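Local coordinates for probable ABC transporter extracellular-binding protein YckB (Bacillus subtilis, PDB 2IEE) that probably serves as the extracellular solute-binding component of a binding-protein-dependent ABC transport system, at residues Tyr107-Tyr111 with Val250-Ile254; Ile202-Pro206 with Ala256-Val261. One frame throughout, in Å; residues are numbered along the deposited sequence.

Contact 1: Tyr107-Tyr111 with Val250-Ile254; sequences YKYSY and VSKKI
The ring of Tyr109 lies across the backbone of Ser251-Lys253, and it is the main side chain of the contact. With CG beside its own backbone N (chi1 -59°), the ring swings over the loop: CE1 comes to 3.4 Å from Ser251 O, and Lys253 N sits over one face. The Lys253 and Tyr109 side chains cross at about a right angle, with Lys253 CB 4.3 Å from the Tyr109 ring centroid, an off-centre CH-pi contact. At the ring's edge, in its plane, lies Val250 O, which accepts a hydrogen bond from Tyr109 N at 2.9 Å, and a water bridges Tyr109 O and Lys252 O, donating to both. Replacing Tyr109 by alanine would remove the ring and is likely to leave Lys253 CB and the Ser251-Lys253 backbone without the surface they pack on. Next to it along the strand, Lys108 meets CG2 of Val250 with the middle of its chain, at CG and CD, 3.6 Å from CD; the bends at chi3 and chi4 then carry NZ away to Asp90 and Gln209. Farther on, Ile254 CD1 reaches the hydroxyl end of Tyr111, 3.7 Å from OH. Here the segment after helix 236-244 is laid against strand 108-116, which runs antiparallel to strand 197-214, part of the two-lobed architecture of family 3 solute-binding proteins.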
ATOM      1  N   TYR A 107      -8.958  -0.811   5.276  1.00 13.91           N
ATOM      2  CA  TYR A 107      -9.021  -2.151   4.707  1.00 15.53           C
ATOM      3  C   TYR A 107      -7.629  -2.753   4.484  1.00 16.64           C
ATOM      4  O   TYR A 107      -7.479  -3.790   3.835  1.00 19.39           O
ATOM      5  CB  TYR A 107      -9.855  -2.186   3.417  1.00 13.82           C
ATOM      6  CG  TYR A 107      -9.756  -0.990   2.500  1.00 16.21           C
ATOM      7  CD1 TYR A 107      -8.604  -0.741   1.764  1.00 15.87           C
ATOM      8  CD2 TYR A 107     -10.850  -0.145   2.314  1.00 16.61           C
ATOM      9  CE1 TYR A 107      -8.542   0.313   0.858  1.00 16.56           C
ATOM     10  CE2 TYR A 107     -10.801   0.914   1.406  1.00 14.79           C
ATOM     11  CZ  TYR A 107      -9.644   1.136   0.682  1.00 16.57           C
ATOM     12  OH  TYR A 107      -9.578   2.166  -0.228  1.00 13.19           O
ATOM     13  N   LYS A 108      -6.615  -2.094   5.035  1.00 15.97           N
ATOM     14  CA  LYS A 108      -5.241  -2.581   4.961  1.00 15.60           C
ATOM     15  C   LYS A 108      -4.414  -1.982   6.089  1.00 15.33           C
ATOM     16  O   LYS A 108      -4.446  -0.776   6.324  1.00 13.98           O
ATOM     17  CB  LYS A 108      -4.583  -2.256   3.611  1.00 15.43           C
ATOM     18  CG  LYS A 108      -3.144  -2.777   3.509  1.00 16.23           C
ATOM     19  CD  LYS A 108      -2.682  -2.997   2.065  1.00 15.15           C
ATOM     20  CE  LYS A 108      -2.348  -1.693   1.355  1.00 15.48           C
ATOM     21  NZ  LYS A 108      -1.157  -1.023   1.938  1.00 10.27           N
ATOM     22  N   TYR A 109      -3.689  -2.845   6.792  1.00 15.14           N
ATOM     23  CA  TYR A 109      -2.829  -2.429   7.888  1.00 14.89           C
ATOM     24  C   TYR A 109      -1.447  -2.989   7.581  1.00 15.23           C
ATOM     25  O   TYR A 109      -1.314  -4.140   7.168  1.00 13.36           O
ATOM     26  CB  TYR A 109      -3.333  -2.997   9.217  1.00 13.82           C
ATOM     27  CG  TYR A 109      -4.740  -2.572   9.579  1.00 14.58           C
ATOM     28  CD1 TYR A 109      -5.843  -3.107   8.917  1.00 15.06           C
ATOM     29  CD2 TYR A 109      -4.966  -1.637  10.588  1.00 16.15           C
ATOM     30  CE1 TYR A 109      -7.142  -2.723   9.256  1.00 17.85           C
ATOM     31  CE2 TYR A 109      -6.262  -1.244  10.934  1.00 16.26           C
ATOM     32  CZ  TYR A 109      -7.340  -1.792  10.264  1.00 18.15           C
ATOM     33  OH  TYR A 109      -8.616  -1.413  10.602  1.00 20.60           O
ATOM     34  N   SER A 110      -0.418  -2.178   7.774  1.00 13.67           N
ATOM     35  CA  SER A 110       0.925  -2.633   7.492  1.00 13.46           C
ATOM     36  C   SER A 110       1.926  -1.807   8.286  1.00 13.81           C
ATOM     37  O   SER A 110       1.554  -1.038   9.176  1.00 14.66           O
ATOM     38  CB  SER A 110       1.202  -2.513   5.989  1.00 12.31           C
ATOM     39  OG  SER A 110       2.426  -3.138   5.635  1.00 13.24           O
ATOM     40  N   TYR A 111       3.196  -2.002   7.962  1.00 13.40           N
ATOM     41  CA  TYR A 111       4.305  -1.300   8.591  1.00 14.68           C
ATOM     42  C   TYR A 111       5.549  -1.580   7.741  1.00 12.88           C
ATOM     43  O   TYR A 111       5.538  -2.476   6.900  1.00 11.23           O
ATOM     44  CB  TYR A 111       4.502  -1.784  10.038  1.00 15.21           C
ATOM     45  CG  TYR A 111       4.586  -3.281  10.197  1.00 16.11           C
ATOM     46  CD1 TYR A 111       5.745  -3.976   9.868  1.00 15.52           C
ATOM     47  CD2 TYR A 111       3.496  -4.005  10.668  1.00 17.75           C
ATOM     48  CE1 TYR A 111       5.817  -5.367  10.005  1.00 17.15           C
ATOM     49  CE2 TYR A 111       3.553  -5.389  10.805  1.00 17.59           C
ATOM     50  CZ  TYR A 111       4.712  -6.064  10.474  1.00 19.29           C
ATOM     51  OH  TYR A 111       4.754  -7.434  10.618  1.00 22.02           O
ATOM     52  N   VAL A 250      -3.942  -8.772   4.565  1.00 15.53           N
ATOM     53  CA  VAL A 250      -3.594  -7.424   4.996  1.00 15.43           C
ATOM     54  C   VAL A 250      -4.750  -6.606   5.578  1.00 16.08           C
ATOM     55  O   VAL A 250      -4.535  -5.489   6.044  1.00 13.17           O
ATOM     56  CB  VAL A 250      -2.986  -6.625   3.823  1.00 15.20           C
ATOM     57  CG1 VAL A 250      -1.906  -7.443   3.148  1.00 10.68           C
ATOM     58  CG2 VAL A 250      -4.078  -6.242   2.825  1.00 13.15           C
ATOM     59  N   SER A 251      -5.963  -7.157   5.562  1.00 16.04           N
ATOM     60  CA  SER A 251      -7.129  -6.432   6.067  1.00 18.89           C
ATOM     61  C   SER A 251      -7.265  -6.417   7.585  1.00 19.93           C
ATOM     62  O   SER A 251      -8.123  -5.726   8.124  1.00 17.59           O
ATOM     63  CB  SER A 251      -8.416  -6.992   5.450  1.00 19.53           C
ATOM     64  OG  SER A 251      -8.720  -8.280   5.961  1.00 20.40           O
ATOM     65  N   LYS A 252      -6.424  -7.181   8.272  1.00 23.10           N
ATOM     66  CA  LYS A 252      -6.461  -7.231   9.728  1.00 27.52           C
ATOM     67  C   LYS A 252      -5.128  -6.782  10.305  1.00 28.74           C
ATOM     68  O   LYS A 252      -4.072  -7.135   9.786  1.00 29.84           O
ATOM     69  CB  LYS A 252      -6.792  -8.646  10.196  1.00 29.03           C
ATOM     70  CG  LYS A 252      -8.190  -9.089   9.788  1.00 34.09           C
ATOM     71  CD  LYS A 252      -8.463 -10.531  10.165  1.00 34.21           C
ATOM     72  CE  LYS A 252      -9.832 -10.962   9.671  1.00 35.57           C
ATOM     73  NZ  LYS A 252     -10.095 -12.388  10.000  1.00 38.80           N
ATOM     74  N   LYS A 253      -5.182  -6.000  11.377  1.00 29.19           N
ATOM     75  CA  LYS A 253      -3.972  -5.491  12.016  1.00 32.21           C
ATOM     76  C   LYS A 253      -3.113  -6.595  12.623  1.00 32.86           C
ATOM     77  O   LYS A 253      -3.620  -7.504  13.277  1.00 32.77           O
ATOM     78  CB  LYS A 253      -4.339  -4.488  13.109  1.00 31.72           C
ATOM     79  CG  LYS A 253      -3.147  -3.785  13.736  1.00 33.21           C
ATOM     80  CD  LYS A 253      -3.572  -3.051  15.002  1.00 36.06           C
ATOM     81  CE  LYS A 253      -2.498  -2.103  15.493  1.00 35.63           C
ATOM     82  NZ  LYS A 253      -2.321  -0.968  14.552  1.00 34.31           N
ATOM     83  N   ILE A 254      -1.808  -6.498  12.404  1.00 35.52           N
ATOM     84  CA  ILE A 254      -0.861  -7.470  12.929  1.00 38.32           C
ATOM     85  C   ILE A 254      -0.425  -7.074  14.333  1.00 39.65           C
ATOM     86  O   ILE A 254       0.127  -5.993  14.540  1.00 39.63           O
ATOM     87  CB  ILE A 254       0.402  -7.563  12.039  1.00 39.49           C
ATOM     88  CG1 ILE A 254       0.034  -8.115  10.660  1.00 40.29           C
ATOM     89  CG2 ILE A 254       1.454  -8.440  12.712  1.00 40.26           C
ATOM     90  CD1 ILE A 254       1.209  -8.206   9.700  1.00 40.61           C
TER
HETATM   91  O   HOH W   1      -1.897  -6.579   8.270  1.00 13.47           O

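Contact 2: Ile202-Pro206 with Ala256-Val261; sequences IKYMP and ADVQDV
Gln259 joins the strand through both polar atoms of its backbone. Its N donates to Lys203 O at 3.0 Å, approaching from above the carbonyl plane (43° out of it), while its O accepts at 2.9 Å from N of Met205, which is a selenomethionine in this crystal. These two bonds straddle Tyr204 and make a single beta bridge; Tyr204 CA adds a CA-H...O contact to the same Gln259 O. The flanks are mostly apolar. Val258 CG1 is pressed against Pro206 CD at 3.5 Å, a close approach for two carbons, with the side chains pointing opposite ways as they pass. Tyr204 CB meets Val261 CG2 at 3.8 Å, but the tyrosine hydroxyl is satisfied elsewhere, by Thr113 O. Lys203 contributes the methylenes of its chain, with CD 3.8 Å from Ala256 CB, and its amino end leads away from the loop. Within the loop, a weak bond from Val258 N to Ala256 O closes an inverse gamma turn centred on Asp257. The chemistry implies that main-chain pairing, rather than charge, fastens this tail segment to strand 197-214, with aliphatic carbons filling in beside it.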
ATOM      1  N   ILE A 202      13.223  -5.944  12.922  1.00 17.90           N
ATOM      2  CA  ILE A 202      12.968  -4.570  12.528  1.00 14.43           C
ATOM      3  C   ILE A 202      11.561  -4.354  11.976  1.00 14.88           C
ATOM      4  O   ILE A 202      11.178  -4.937  10.964  1.00 12.97           O
ATOM      5  CB  ILE A 202      14.018  -4.110  11.493  1.00 14.81           C
ATOM      6  CG1 ILE A 202      15.397  -4.044  12.165  1.00 16.58           C
ATOM      7  CG2 ILE A 202      13.634  -2.762  10.906  1.00 11.34           C
ATOM      8  CD1 ILE A 202      16.555  -3.825  11.199  1.00 16.29           C
ATOM      9  N   LYS A 203      10.796  -3.518  12.673  1.00 14.77           N
ATOM     10  CA  LYS A 203       9.433  -3.154  12.288  1.00 16.36           C
ATOM     11  C   LYS A 203       9.299  -1.675  12.662  1.00 16.56           C
ATOM     12  O   LYS A 203       9.606  -1.289  13.786  1.00 18.10           O
ATOM     13  CB  LYS A 203       8.401  -3.980  13.068  1.00 16.21           C
ATOM     14  CG  LYS A 203       8.480  -5.495  12.868  1.00 12.83           C
ATOM     15  CD  LYS A 203       7.479  -6.206  13.786  1.00 12.50           C
ATOM     16  CE  LYS A 203       7.416  -7.718  13.526  1.00 12.27           C
ATOM     17  NZ  LYS A 203       8.721  -8.399  13.742  1.00 12.09           N
ATOM     18  N   TYR A 204       8.850  -0.847  11.725  1.00 15.08           N
ATOM     19  CA  TYR A 204       8.730   0.575  11.999  1.00 13.79           C
ATOM     20  C   TYR A 204       7.602   1.253  11.230  1.00 15.35           C
ATOM     21  O   TYR A 204       7.150   0.770  10.190  1.00 14.61           O
ATOM     22  CB  TYR A 204      10.043   1.288  11.654  1.00 10.29           C
ATOM     23  CG  TYR A 204      10.479   1.025  10.231  1.00 12.23           C
ATOM     24  CD1 TYR A 204      11.142  -0.153   9.901  1.00  9.15           C
ATOM     25  CD2 TYR A 204      10.139   1.899   9.199  1.00  9.96           C
ATOM     26  CE1 TYR A 204      11.447  -0.464   8.591  1.00 10.23           C
ATOM     27  CE2 TYR A 204      10.439   1.593   7.873  1.00 11.07           C
ATOM     28  CZ  TYR A 204      11.089   0.404   7.578  1.00  9.97           C
ATOM     29  OH  TYR A 204      11.341   0.045   6.278  1.00 11.99           O
HETATM   30  N   MSE A 205       7.164   2.386  11.766  1.00 17.94           N
HETATM   31  CA  MSE A 205       6.129   3.203  11.152  1.00 21.20           C
HETATM   32  C   MSE A 205       4.840   2.496  10.750  1.00 19.30           C
HETATM   33  O   MSE A 205       4.563   2.333   9.560  1.00 18.32           O
HETATM   34  CB  MSE A 205       6.702   3.900   9.921  1.00 26.59           C
HETATM   35  CG  MSE A 205       5.770   4.933   9.317  1.00 38.30           C
HETATM   36 SE   MSE A 205       6.156   5.217   7.456  1.00 54.44          SE
HETATM   37  CE  MSE A 205       8.076   5.429   7.612  1.00 45.78           C
ATOM     38  N   PRO A 206       4.023   2.086  11.730  1.00 18.33           N
ATOM     39  CA  PRO A 206       2.768   1.409  11.393  1.00 17.12           C
ATOM     40  C   PRO A 206       1.902   2.338  10.535  1.00 16.28           C
ATOM     41  O   PRO A 206       2.026   3.558  10.619  1.00 15.82           O
ATOM     42  CB  PRO A 206       2.151   1.132  12.759  1.00 18.35           C
ATOM     43  CG  PRO A 206       2.628   2.300  13.580  1.00 18.04           C
ATOM     44  CD  PRO A 206       4.084   2.402  13.167  1.00 18.91           C
ATOM     45  N   ALA A 256       1.959  -6.772  16.520  1.00 41.63           N
ATOM     46  CA  ALA A 256       3.415  -6.825  16.536  1.00 41.24           C
ATOM     47  C   ALA A 256       4.050  -5.637  17.249  1.00 40.92           C
ATOM     48  O   ALA A 256       3.407  -4.611  17.472  1.00 40.64           O
ATOM     49  CB  ALA A 256       3.939  -6.915  15.106  1.00 41.36           C
ATOM     50  N   ASP A 257       5.321  -5.792  17.606  1.00 40.74           N
ATOM     51  CA  ASP A 257       6.082  -4.750  18.288  1.00 41.42           C
ATOM     52  C   ASP A 257       6.631  -3.785  17.233  1.00 40.92           C
ATOM     53  O   ASP A 257       7.759  -3.950  16.764  1.00 40.15           O
ATOM     54  CB  ASP A 257       7.244  -5.384  19.063  1.00 43.29           C
ATOM     55  CG  ASP A 257       7.900  -4.420  20.040  1.00 45.33           C
ATOM     56  OD1 ASP A 257       8.350  -3.335  19.612  1.00 46.37           O
ATOM     57  OD2 ASP A 257       7.969  -4.757  21.244  1.00 46.81           O
ATOM     58  N   VAL A 258       5.835  -2.784  16.863  1.00 39.51           N
ATOM     59  CA  VAL A 258       6.253  -1.823  15.846  1.00 38.83           C
ATOM     60  C   VAL A 258       6.766  -0.513  16.437  1.00 39.83           C
ATOM     61  O   VAL A 258       6.101   0.123  17.251  1.00 39.98           O
ATOM     62  CB  VAL A 258       5.102  -1.514  14.864  1.00 37.75           C
ATOM     63  CG1 VAL A 258       5.624  -0.689  13.694  1.00 35.56           C
ATOM     64  CG2 VAL A 258       4.484  -2.808  14.369  1.00 33.79           C
ATOM     65  N   GLN A 259       7.951  -0.113  15.993  1.00 41.11           N
ATOM     66  CA  GLN A 259       8.614   1.100  16.461  1.00 42.57           C
ATOM     67  C   GLN A 259       8.186   2.360  15.708  1.00 43.13           C
ATOM     68  O   GLN A 259       8.090   2.356  14.479  1.00 42.66           O
ATOM     69  CB  GLN A 259      10.127   0.911  16.324  1.00 42.95           C
ATOM     70  CG  GLN A 259      10.975   2.050  16.833  1.00 45.80           C
ATOM     71  CD  GLN A 259      12.453   1.753  16.692  1.00 47.09           C
ATOM     72  OE1 GLN A 259      12.937   0.727  17.171  1.00 48.77           O
ATOM     73  NE2 GLN A 259      13.178   2.645  16.031  1.00 49.66           N
ATOM     74  N   ASP A 260       7.925   3.435  16.446  1.00 43.31           N
ATOM     75  CA  ASP A 260       7.537   4.697  15.826  1.00 44.14           C
ATOM     76  C   ASP A 260       8.790   5.467  15.427  1.00 45.25           C
ATOM     77  O   ASP A 260       9.800   5.423  16.129  1.00 44.51           O
ATOM     78  CB  ASP A 260       6.702   5.544  16.792  1.00 44.27           C
ATOM     79  CG  ASP A 260       5.228   5.166  16.785  1.00 44.46           C
ATOM     80  OD1 ASP A 260       4.592   5.257  15.713  1.00 42.38           O
ATOM     81  OD2 ASP A 260       4.707   4.780  17.853  1.00 44.69           O
ATOM     82  N   VAL A 261       8.723   6.164  14.296  1.00 46.64           N
ATOM     83  CA  VAL A 261       9.855   6.945  13.810  1.00 47.97           C
ATOM     84  C   VAL A 261       9.435   8.392  13.546  1.00 48.97           C
ATOM     85  O   VAL A 261       8.282   8.660  13.216  1.00 48.88           O
ATOM     86  CB  VAL A 261      10.437   6.333  12.512  1.00 48.07           C
ATOM     87  CG1 VAL A 261      11.682   7.100  12.083  1.00 47.36           C
ATOM     88  CG2 VAL A 261      10.771   4.862  12.739  1.00 46.74           C
TER

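Together the two contacts illustrate how one chain end can be fastened to neighbouring strands of a single sheet. The tail beyond helix 236-244 first meets strand 108-116 in contact 1, then strand 197-214 in contact 2, about 13 Å away between centres. Contact 1 is partly buried and nearer the centre of the molecule (about 10 Å against 16 Å, between centres), and combines an aromatic ring, one direct backbone bond and a bridging water. Contact 2 lies at the surface and relies on a pair of direct backbone bonds with aliphatic packing. Tyr111 joins them: its CB is 3.7 Å from Tyr204 O and 4.0 Å from Val258 CG1, so both segments of contact 2 pack against it.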